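Local coordinates for CBS domain-containing protein (Pyrococcus horikoshii, PDB 2YZI), which is of unknown function but carries two CBS domains and, as in many proteins of that family, may bind an adenine nucleotide as a regulatory ligand, at residues 7-12 with 116-121; 41-44 with 50-53; 96-99 with 105-108. One frame throughout, in Å; residues are numbered along the deposited sequence.

Contact 1 (7-12 with 116-121); sequences APIKVY and GIFTLS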
ATOM      1  N   ALA B   7       1.832  -7.695 -22.200  1.00 28.26           N
ATOM      2  CA  ALA B   7       0.501  -7.126 -22.422  1.00 25.34           C
ATOM      3  C   ALA B   7       0.338  -5.681 -21.954  1.00 22.75           C
ATOM      4  O   ALA B   7       0.952  -5.261 -20.981  1.00 21.37           O
ATOM      5  CB  ALA B   7      -0.544  -8.005 -21.752  1.00 25.25           C
ATOM      6  N   PRO B   8      -0.518  -4.908 -22.636  1.00 21.19           N
ATOM      7  CA  PRO B   8      -0.775  -3.501 -22.300  1.00 21.02           C
ATOM      8  C   PRO B   8      -1.375  -3.369 -20.911  1.00 21.56           C
ATOM      9  O   PRO B   8      -2.211  -4.189 -20.514  1.00 20.89           O
ATOM     10  CB  PRO B   8      -1.751  -3.066 -23.381  1.00 21.92           C
ATOM     11  CG  PRO B   8      -2.540  -4.308 -23.601  1.00 20.02           C
ATOM     12  CD  PRO B   8      -1.457  -5.365 -23.673  1.00 20.20           C
ATOM     13  N   ILE B   9      -0.966  -2.330 -20.185  1.00 20.62           N
ATOM     14  CA  ILE B   9      -1.450  -2.113 -18.826  1.00 19.47           C
ATOM     15  C   ILE B   9      -2.964  -1.980 -18.765  1.00 21.04           C
ATOM     16  O   ILE B   9      -3.570  -2.198 -17.723  1.00 19.71           O
ATOM     17  CB  ILE B   9      -0.818  -0.845 -18.176  1.00 18.60           C
ATOM     18  CG1 ILE B   9      -0.954  -0.927 -16.653  1.00 16.31           C
ATOM     19  CG2 ILE B   9      -1.519   0.428 -18.663  1.00 14.88           C
ATOM     20  CD1 ILE B   9      -0.185  -2.068 -16.037  1.00 14.67           C
ATOM     21  N   LYS B  10      -3.581  -1.637 -19.883  1.00 22.21           N
ATOM     22  CA  LYS B  10      -5.019  -1.472 -19.877  1.00 24.46           C
ATOM     23  C   LYS B  10      -5.798  -2.715 -19.486  1.00 25.14           C
ATOM     24  O   LYS B  10      -6.971  -2.616 -19.137  1.00 24.92           O
ATOM     25  CB  LYS B  10      -5.513  -0.946 -21.233  1.00 23.84           C
ATOM     26  CG  LYS B  10      -5.167  -1.784 -22.450  1.00 25.50           C
ATOM     27  CD  LYS B  10      -5.633  -1.042 -23.705  1.00 28.10           C
ATOM     28  CE  LYS B  10      -5.410  -1.835 -24.970  1.00 31.02           C
ATOM     29  NZ  LYS B  10      -5.863  -1.054 -26.160  1.00 37.01           N
ATOM     30  N   VAL B  11      -5.159  -3.882 -19.516  1.00 25.75           N
ATOM     31  CA  VAL B  11      -5.873  -5.100 -19.152  1.00 26.53           C
ATOM     32  C   VAL B  11      -5.836  -5.389 -17.649  1.00 27.26           C
ATOM     33  O   VAL B  11      -6.661  -6.143 -17.131  1.00 28.48           O
ATOM     34  CB  VAL B  11      -5.336  -6.338 -19.920  1.00 27.50           C
ATOM     35  CG1 VAL B  11      -5.031  -5.958 -21.351  1.00 25.87           C
ATOM     36  CG2 VAL B  11      -4.122  -6.919 -19.231  1.00 27.42           C
ATOM     37  N   TYR B  12      -4.888  -4.782 -16.947  1.00 26.85           N
ATOM     38  CA  TYR B  12      -4.770  -5.002 -15.511  1.00 27.86           C
ATOM     39  C   TYR B  12      -5.230  -3.796 -14.690  1.00 29.51           C
ATOM     40  O   TYR B  12      -5.374  -3.887 -13.471  1.00 29.61           O
ATOM     41  CB  TYR B  12      -3.324  -5.334 -15.158  1.00 27.35           C
ATOM     42  CG  TYR B  12      -2.723  -6.433 -15.994  1.00 25.81           C
ATOM     43  CD1 TYR B  12      -3.155  -7.751 -15.866  1.00 27.02           C
ATOM     44  CD2 TYR B  12      -1.710  -6.158 -16.911  1.00 26.87           C
ATOM     45  CE1 TYR B  12      -2.586  -8.773 -16.631  1.00 27.19           C
ATOM     46  CE2 TYR B  12      -1.134  -7.168 -17.683  1.00 27.65           C
ATOM     47  CZ  TYR B  12      -1.578  -8.471 -17.534  1.00 29.28           C
ATOM     48  OH  TYR B  12      -1.007  -9.471 -18.284  1.00 31.05           O
ATOM     49  N   GLY B 116      -7.939   5.537 -15.803  1.00 18.40           N
ATOM     50  CA  GLY B 116      -7.928   4.502 -14.799  1.00 17.30           C
ATOM     51  C   GLY B 116      -6.704   4.643 -13.928  1.00 17.82           C
ATOM     52  O   GLY B 116      -6.017   5.662 -13.973  1.00 17.63           O
ATOM     53  N   ILE B 117      -6.438   3.606 -13.143  1.00 18.18           N
ATOM     54  CA  ILE B 117      -5.298   3.588 -12.249  1.00 18.34           C
ATOM     55  C   ILE B 117      -4.850   2.150 -12.042  1.00 18.62           C
ATOM     56  O   ILE B 117      -5.672   1.233 -12.053  1.00 18.56           O
ATOM     57  CB  ILE B 117      -5.673   4.198 -10.886  1.00 16.31           C
ATOM     58  CG1 ILE B 117      -4.424   4.341 -10.015  1.00 16.46           C
ATOM     59  CG2 ILE B 117      -6.728   3.331 -10.203  1.00 15.96           C
ATOM     60  CD1 ILE B 117      -4.697   4.986  -8.680  1.00 14.92           C
ATOM     61  N   PHE B 118      -3.546   1.949 -11.880  1.00 18.20           N
ATOM     62  CA  PHE B 118      -3.013   0.621 -11.628  1.00 18.47           C
ATOM     63  C   PHE B 118      -2.341   0.665 -10.261  1.00 19.68           C
ATOM     64  O   PHE B 118      -1.501   1.526 -10.003  1.00 21.15           O
ATOM     65  CB  PHE B 118      -2.000   0.213 -12.695  1.00 18.34           C
ATOM     66  CG  PHE B 118      -1.373  -1.139 -12.444  1.00 16.16           C
ATOM     67  CD1 PHE B 118      -2.136  -2.301 -12.515  1.00 15.92           C
ATOM     68  CD2 PHE B 118      -0.028  -1.243 -12.116  1.00 14.28           C
ATOM     69  CE1 PHE B 118      -1.571  -3.559 -12.258  1.00 16.35           C
ATOM     70  CE2 PHE B 118       0.556  -2.503 -11.856  1.00 17.22           C
ATOM     71  CZ  PHE B 118      -0.222  -3.661 -11.928  1.00 14.50           C
ATOM     72  N   THR B 119      -2.717  -0.263  -9.389  1.00 19.16           N
ATOM     73  CA  THR B 119      -2.172  -0.296  -8.034  1.00 20.17           C
ATOM     74  C   THR B 119      -1.491  -1.621  -7.725  1.00 19.67           C
ATOM     75  O   THR B 119      -1.530  -2.545  -8.531  1.00 19.33           O
ATOM     76  CB  THR B 119      -3.296  -0.068  -6.984  1.00 20.77           C
ATOM     77  OG1 THR B 119      -4.147  -1.222  -6.920  1.00 20.78           O
ATOM     78  CG2 THR B 119      -4.133   1.136  -7.370  1.00 20.44           C
ATOM     79  N   LEU B 120      -0.860  -1.712  -6.558  1.00 20.54           N
ATOM     80  CA  LEU B 120      -0.196  -2.951  -6.178  1.00 21.50           C
ATOM     81  C   LEU B 120      -1.252  -4.014  -5.934  1.00 20.16           C
ATOM     82  O   LEU B 120      -0.999  -5.202  -6.120  1.00 19.65           O
ATOM     83  CB  LEU B 120       0.674  -2.760  -4.933  1.00 21.14           C
ATOM     84  CG  LEU B 120       1.928  -1.903  -5.153  1.00 22.60           C
ATOM     85  CD1 LEU B 120       2.922  -2.175  -4.040  1.00 22.10           C
ATOM     86  CD2 LEU B 120       2.561  -2.226  -6.498  1.00 20.65           C
ATOM     87  N   SER B 121      -2.444  -3.579  -5.527  1.00 19.07           N
ATOM     88  CA  SER B 121      -3.543  -4.516  -5.302  1.00 20.20           C
ATOM     89  C   SER B 121      -3.920  -5.138  -6.642  1.00 19.85           C
ATOM     90  O   SER B 121      -4.236  -6.328  -6.713  1.00 20.22           O
ATOM     91  CB  SER B 121      -4.761  -3.810  -4.702  1.00 19.58           C
ATOM     92  OG  SER B 121      -4.524  -3.452  -3.352  1.00 20.96           O
TER
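I9 and Y12 reach the ring of F118 from two directions. CD1 of I9 stands over the centre of one face, 3.9 Å from the ring centroid and 11° off the ring normal, a CH-pi contact in which a single methyl meets the pi cloud almost head-on. At the rim of the same ring the backbone O of Y12 lies in the ring plane, 3.7 Å from F118 CD1, while CB of Y12 packs 3.8 Å from F118 CE1. The tyrosine ring itself turns elsewhere: CG lies anti to the carbonyl carbon (chi1 -51°), the hydroxyl bonds to D4 N, and V11 CG2 sits over one ring face. Two backbone bonds, V11 N to P8 O and Y12 N to I9 O (3.0 Å), coil 8-12 into a turn that presents I9 and Y12 together. F118 is the next-to-last residue of strand 113-119; T119, its last, is the N-cap of helix 120-127, and the capping bond from S121 N to T119 OG1 is weak. M98, I106, I108 and L123 also pack on F118, so the N-terminal turn adds to the hydrophobic core of the second CBS domain, far along the sequence. Dispersion and the weakly positive ring edge beside a carbonyl oxygen probably hold this join, with no conventional hydrogen bond between the segments.

Contact 2 (41-44 with 50-53); sequences LVVI and VVGF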
ATOM      1  N   LEU B  41      -6.151   9.079  -3.870  1.00 16.79           N
ATOM      2  CA  LEU B  41      -7.274   9.867  -4.336  1.00 15.71           C
ATOM      3  C   LEU B  41      -6.766  10.988  -5.232  1.00 16.32           C
ATOM      4  O   LEU B  41      -5.683  11.527  -5.008  1.00 13.04           O
ATOM      5  CB  LEU B  41      -8.013  10.491  -3.146  1.00 15.22           C
ATOM      6  CG  LEU B  41      -8.772   9.603  -2.152  1.00 14.15           C
ATOM      7  CD1 LEU B  41      -9.242  10.454  -0.986  1.00 12.10           C
ATOM      8  CD2 LEU B  41      -9.968   8.945  -2.840  1.00 15.55           C
ATOM      9  N   VAL B  42      -7.543  11.313  -6.261  1.00 14.93           N
ATOM     10  CA  VAL B  42      -7.219  12.428  -7.135  1.00 16.14           C
ATOM     11  C   VAL B  42      -8.118  13.535  -6.610  1.00 15.90           C
ATOM     12  O   VAL B  42      -9.137  13.259  -5.981  1.00 14.79           O
ATOM     13  CB  VAL B  42      -7.589  12.158  -8.606  1.00 16.55           C
ATOM     14  CG1 VAL B  42      -6.639  11.135  -9.206  1.00 17.91           C
ATOM     15  CG2 VAL B  42      -9.036  11.672  -8.696  1.00 17.63           C
ATOM     16  N   VAL B  43      -7.744  14.780  -6.856  1.00 16.93           N
ATOM     17  CA  VAL B  43      -8.531  15.924  -6.415  1.00 16.07           C
ATOM     18  C   VAL B  43      -9.040  16.645  -7.656  1.00 17.70           C
ATOM     19  O   VAL B  43      -8.262  16.965  -8.554  1.00 19.00           O
ATOM     20  CB  VAL B  43      -7.678  16.889  -5.583  1.00 14.86           C
ATOM     21  CG1 VAL B  43      -8.552  18.033  -5.044  1.00 15.04           C
ATOM     22  CG2 VAL B  43      -6.999  16.123  -4.451  1.00 13.43           C
ATOM     23  N   ILE B  44     -10.344  16.903  -7.701  1.00 18.90           N
ATOM     24  CA  ILE B  44     -10.960  17.548  -8.858  1.00 19.68           C
ATOM     25  C   ILE B  44     -11.533  18.928  -8.547  1.00 19.29           C
ATOM     26  O   ILE B  44     -12.190  19.109  -7.524  1.00 19.02           O
ATOM     27  CB  ILE B  44     -12.082  16.648  -9.420  1.00 20.79           C
ATOM     28  CG1 ILE B  44     -11.479  15.364  -9.986  1.00 23.03           C
ATOM     29  CG2 ILE B  44     -12.860  17.364 -10.488  1.00 20.70           C
ATOM     30  CD1 ILE B  44     -10.917  14.444  -8.936  1.00 25.54           C
ATOM     31  N   VAL B  50      -8.703  17.249 -12.936  1.00 18.55           N
ATOM     32  CA  VAL B  50      -7.776  16.862 -11.890  1.00 16.76           C
ATOM     33  C   VAL B  50      -6.810  17.996 -11.587  1.00 16.76           C
ATOM     34  O   VAL B  50      -6.114  18.499 -12.476  1.00 17.67           O
ATOM     35  CB  VAL B  50      -6.959  15.620 -12.266  1.00 16.49           C
ATOM     36  CG1 VAL B  50      -6.024  15.262 -11.111  1.00 11.94           C
ATOM     37  CG2 VAL B  50      -7.886  14.457 -12.588  1.00 13.55           C
ATOM     38  N   VAL B  51      -6.789  18.394 -10.324  1.00 16.43           N
ATOM     39  CA  VAL B  51      -5.924  19.461  -9.865  1.00 16.09           C
ATOM     40  C   VAL B  51      -4.891  18.915  -8.903  1.00 14.89           C
ATOM     41  O   VAL B  51      -3.935  19.597  -8.567  1.00 15.45           O
ATOM     42  CB  VAL B  51      -6.731  20.550  -9.150  1.00 18.13           C
ATOM     43  CG1 VAL B  51      -7.566  21.336 -10.165  1.00 19.19           C
ATOM     44  CG2 VAL B  51      -7.638  19.911  -8.111  1.00 18.59           C
ATOM     45  N   GLY B  52      -5.083  17.679  -8.460  1.00 14.78           N
ATOM     46  CA  GLY B  52      -4.138  17.102  -7.529  1.00 15.00           C
ATOM     47  C   GLY B  52      -4.231  15.602  -7.363  1.00 16.38           C
ATOM     48  O   GLY B  52      -5.059  14.945  -7.983  1.00 15.47           O
ATOM     49  N   PHE B  53      -3.383  15.071  -6.491  1.00 16.89           N
ATOM     50  CA  PHE B  53      -3.318  13.642  -6.231  1.00 16.76           C
ATOM     51  C   PHE B  53      -2.577  13.435  -4.915  1.00 17.29           C
ATOM     52  O   PHE B  53      -1.657  14.203  -4.587  1.00 18.02           O
ATOM     53  CB  PHE B  53      -2.530  12.965  -7.356  1.00 16.67           C
ATOM     54  CG  PHE B  53      -2.338  11.489  -7.170  1.00 17.10           C
ATOM     55  CD1 PHE B  53      -3.323  10.589  -7.572  1.00 16.87           C
ATOM     56  CD2 PHE B  53      -1.153  10.992  -6.620  1.00 16.58           C
ATOM     57  CE1 PHE B  53      -3.130   9.219  -7.433  1.00 16.06           C
ATOM     58  CE2 PHE B  53      -0.952   9.625  -6.479  1.00 14.23           C
ATOM     59  CZ  PHE B  53      -1.944   8.736  -6.887  1.00 13.92           C
TER
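The carbonyl oxygen of V43 is gripped by two backbone N-H groups of the facing strand. V51 N gives the shorter bond, 2.7 Å to V43 O, nearly straight at 171° and arriving close to the line of the C=O bond; G52 N is the longer partner, 3.3 Å from V43 O, tilted somewhat from the carbonyl plane. Two consecutive residues opposite one define a classic beta bulge, and it shifts the register between the V43-G52 pair and the I44-V50 pair. V43 N returns a bond to G52 O at 2.9 Å, the donor standing above the carbonyl plane, and next along V42 faces F53 as a non-hydrogen-bonded pair with CA atoms 4.2 Å apart. The strands, 40-44 and 50-55, form the hairpin of the first CBS domain.

V42, I44, V50 and F53 share one face of the sheet. There V42 CG1 meets the ring of F53 at its edge, in the ring plane, 3.7 Å from CD1; with CG of F53 anti to its N (chi1 177°), the ring reaches past V42 toward L41, bringing CD1 near L41 O as well. L107 of the second domain packs against both V42 and F53. V43 points to the other face, its CG1 3.7 Å from V51 CG2, and G52 has no side chain to obstruct it. L41 turns to A29 and M33 of helix 26-35. The doubled grip on V43 O lets both N-H groups at the bulge share a single acceptor, and would probably polarise that carbonyl, while apolar contacts on each face complete the join.

Contact 3 (96-99 with 105-108); sequences RKMA and HILI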
ATOM      1  N   ARG B  96       8.332  -1.296 -13.843  1.00 19.05           N
ATOM      2  CA  ARG B  96       9.641  -0.685 -13.731  1.00 21.59           C
ATOM      3  C   ARG B  96       9.503   0.807 -13.389  1.00 22.73           C
ATOM      4  O   ARG B  96      10.236   1.345 -12.555  1.00 21.36           O
ATOM      5  CB  ARG B  96      10.409  -0.857 -15.037  1.00 22.45           C
ATOM      6  CG  ARG B  96      11.690  -0.042 -15.094  1.00 26.81           C
ATOM      7  CD  ARG B  96      12.481  -0.304 -16.360  1.00 28.74           C
ATOM      8  NE  ARG B  96      13.773   0.364 -16.317  1.00 31.55           N
ATOM      9  CZ  ARG B  96      14.725   0.216 -17.232  1.00 30.61           C
ATOM     10  NH1 ARG B  96      14.532  -0.581 -18.271  1.00 30.26           N
ATOM     11  NH2 ARG B  96      15.872   0.861 -17.100  1.00 29.98           N
ATOM     12  N   LYS B  97       8.555   1.476 -14.026  1.00 24.10           N
ATOM     13  CA  LYS B  97       8.366   2.888 -13.755  1.00 26.90           C
ATOM     14  C   LYS B  97       7.921   3.128 -12.308  1.00 28.77           C
ATOM     15  O   LYS B  97       8.353   4.083 -11.672  1.00 29.98           O
ATOM     16  CB  LYS B  97       7.344   3.483 -14.730  1.00 23.51           C
ATOM     17  CG  LYS B  97       7.276   4.989 -14.666  1.00 23.53           C
ATOM     18  CD  LYS B  97       6.472   5.563 -15.804  1.00 23.09           C
ATOM     19  CE  LYS B  97       6.583   7.078 -15.811  1.00 21.56           C
ATOM     20  NZ  LYS B  97       5.838   7.641 -16.954  1.00 24.16           N
HETATM   21  N   MSE B  98       7.051   2.269 -11.792  1.00 28.51           N
HETATM   22  CA  MSE B  98       6.569   2.421 -10.421  1.00 24.90           C
HETATM   23  C   MSE B  98       7.695   2.171  -9.432  1.00 23.40           C
HETATM   24  O   MSE B  98       7.716   2.750  -8.346  1.00 21.85           O
HETATM   25  CB  MSE B  98       5.439   1.434 -10.121  1.00 23.07           C
HETATM   26  CG  MSE B  98       4.154   1.673 -10.869  1.00 24.05           C
HETATM   27 SE   MSE B  98       2.999   0.146 -10.619  1.00 24.25          SE
HETATM   28  CE  MSE B  98       2.208   0.641  -8.895  1.00 20.13           C
ATOM     29  N   ALA B  99       8.619   1.292  -9.814  1.00 22.36           N
ATOM     30  CA  ALA B  99       9.749   0.957  -8.954  1.00 22.53           C
ATOM     31  C   ALA B  99      10.720   2.125  -8.912  1.00 22.59           C
ATOM     32  O   ALA B  99      11.154   2.544  -7.842  1.00 23.31           O
ATOM     33  CB  ALA B  99      10.450  -0.300  -9.466  1.00 21.17           C
ATOM     34  N   HIS B 105       0.787   3.385  -6.629  1.00 22.08           N
ATOM     35  CA  HIS B 105      -0.354   3.653  -7.497  1.00 21.75           C
ATOM     36  C   HIS B 105       0.131   4.499  -8.664  1.00 21.22           C
ATOM     37  O   HIS B 105       0.932   5.408  -8.478  1.00 21.66           O
ATOM     38  CB  HIS B 105      -1.445   4.438  -6.748  1.00 21.64           C
ATOM     39  CG  HIS B 105      -1.413   4.266  -5.260  1.00 24.05           C
ATOM     40  ND1 HIS B 105      -0.358   4.697  -4.483  1.00 24.72           N
ATOM     41  CD2 HIS B 105      -2.304   3.711  -4.406  1.00 24.04           C
ATOM     42  CE1 HIS B 105      -0.601   4.413  -3.217  1.00 24.53           C
ATOM     43  NE2 HIS B 105      -1.775   3.814  -3.142  1.00 24.93           N
ATOM     44  N   ILE B 106      -0.352   4.202  -9.864  1.00 19.36           N
ATOM     45  CA  ILE B 106       0.032   4.977 -11.040  1.00 18.51           C
ATOM     46  C   ILE B 106      -1.193   5.223 -11.920  1.00 18.97           C
ATOM     47  O   ILE B 106      -1.889   4.288 -12.315  1.00 19.10           O
ATOM     48  CB  ILE B 106       1.147   4.260 -11.853  1.00 18.64           C
ATOM     49  CG1 ILE B 106       1.671   5.194 -12.941  1.00 18.51           C
ATOM     50  CG2 ILE B 106       0.624   2.956 -12.446  1.00 18.00           C
ATOM     51  CD1 ILE B 106       2.945   4.720 -13.619  1.00 18.09           C
ATOM     52  N   LEU B 107      -1.468   6.495 -12.204  1.00 18.17           N
ATOM     53  CA  LEU B 107      -2.619   6.859 -13.027  1.00 17.48           C
ATOM     54  C   LEU B 107      -2.419   6.428 -14.476  1.00 19.10           C
ATOM     55  O   LEU B 107      -1.312   6.502 -15.007  1.00 18.54           O
ATOM     56  CB  LEU B 107      -2.873   8.372 -12.951  1.00 14.19           C
ATOM     57  CG  LEU B 107      -3.390   8.886 -11.601  1.00 14.55           C
ATOM     58  CD1 LEU B 107      -3.445  10.396 -11.569  1.00 14.00           C
ATOM     59  CD2 LEU B 107      -4.766   8.310 -11.356  1.00 14.41           C
ATOM     60  N   ILE B 108      -3.488   5.957 -15.110  1.00 19.24           N
ATOM     61  CA  ILE B 108      -3.404   5.526 -16.493  1.00 19.34           C
ATOM     62  C   ILE B 108      -3.968   6.607 -17.403  1.00 21.87           C
ATOM     63  O   ILE B 108      -5.018   7.196 -17.141  1.00 20.83           O
ATOM     64  CB  ILE B 108      -4.150   4.201 -16.724  1.00 18.46           C
ATOM     65  CG1 ILE B 108      -3.666   3.138 -15.717  1.00 18.91           C
ATOM     66  CG2 ILE B 108      -3.910   3.718 -18.149  1.00 17.18           C
ATOM     67  CD1 ILE B 108      -2.166   2.852 -15.757  1.00 14.93           C
TER
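Helix 91-101 passes over the start of strand 105-110, the closest alpha carbons, those of M98 and I106, lying 7.0 Å apart. M98, present as selenomethionine, supplies most of the helix side. Its CG comes within 4.1 Å of I106 CG2; SE follows at 4.1 Å from the same methyl. A bend at the last torsion (chi3 84°) then turns CE to the strand backbone, 3.8 Å from H105 N. M98 and I106 thus meet obliquely, the selenoether lying over the gamma methyl branch rather than over the longer ethyl arm. That arm, with CG1 anti to the backbone N (chi1 -171°), runs instead to K97, whose CD approaches I106 CD1 at 4.2 Å.

Helix and strand are the last two elements of the beta-alpha-beta unit 84-86, 91-101, 105-110 of the second CBS domain, in which strands 84-86 and 105-110 run parallel and the helix packs on their sheet. K97 spans this unit: its aliphatic chain lies against I106 and its NZ gives a hydrogen bond to T84 O, at the first strand. The strand alternates: I106 faces the helix, while H105 turns to the first domain, where it meets S40 and T55, and L107 turns to the same side as H105. L124 of the second subunit packs on M98.

Contacts 1 and 3 belong to one hydrophobic core in the second CBS domain. Their centres are about 9 Å apart, strands 105-110 and 113-119 are hydrogen-bonded neighbours (F118 N to I106 O, 2.9 Å), and F118 CD2 touches M98 SE at 3.7 Å. Contact 1 is buried, contacts 2 and 3 only partly, and both 1 and 3 reach the second subunit. Contact 2 lies in the other domain, on the opposite side of the chain's centre from contact 1, and no other protein chain of the assembly touches it. It is a backbone-bonded hairpin, whereas contacts 1 and 3 rest on side-chain packing. L107 links contacts 2 and 3 across the domain interface.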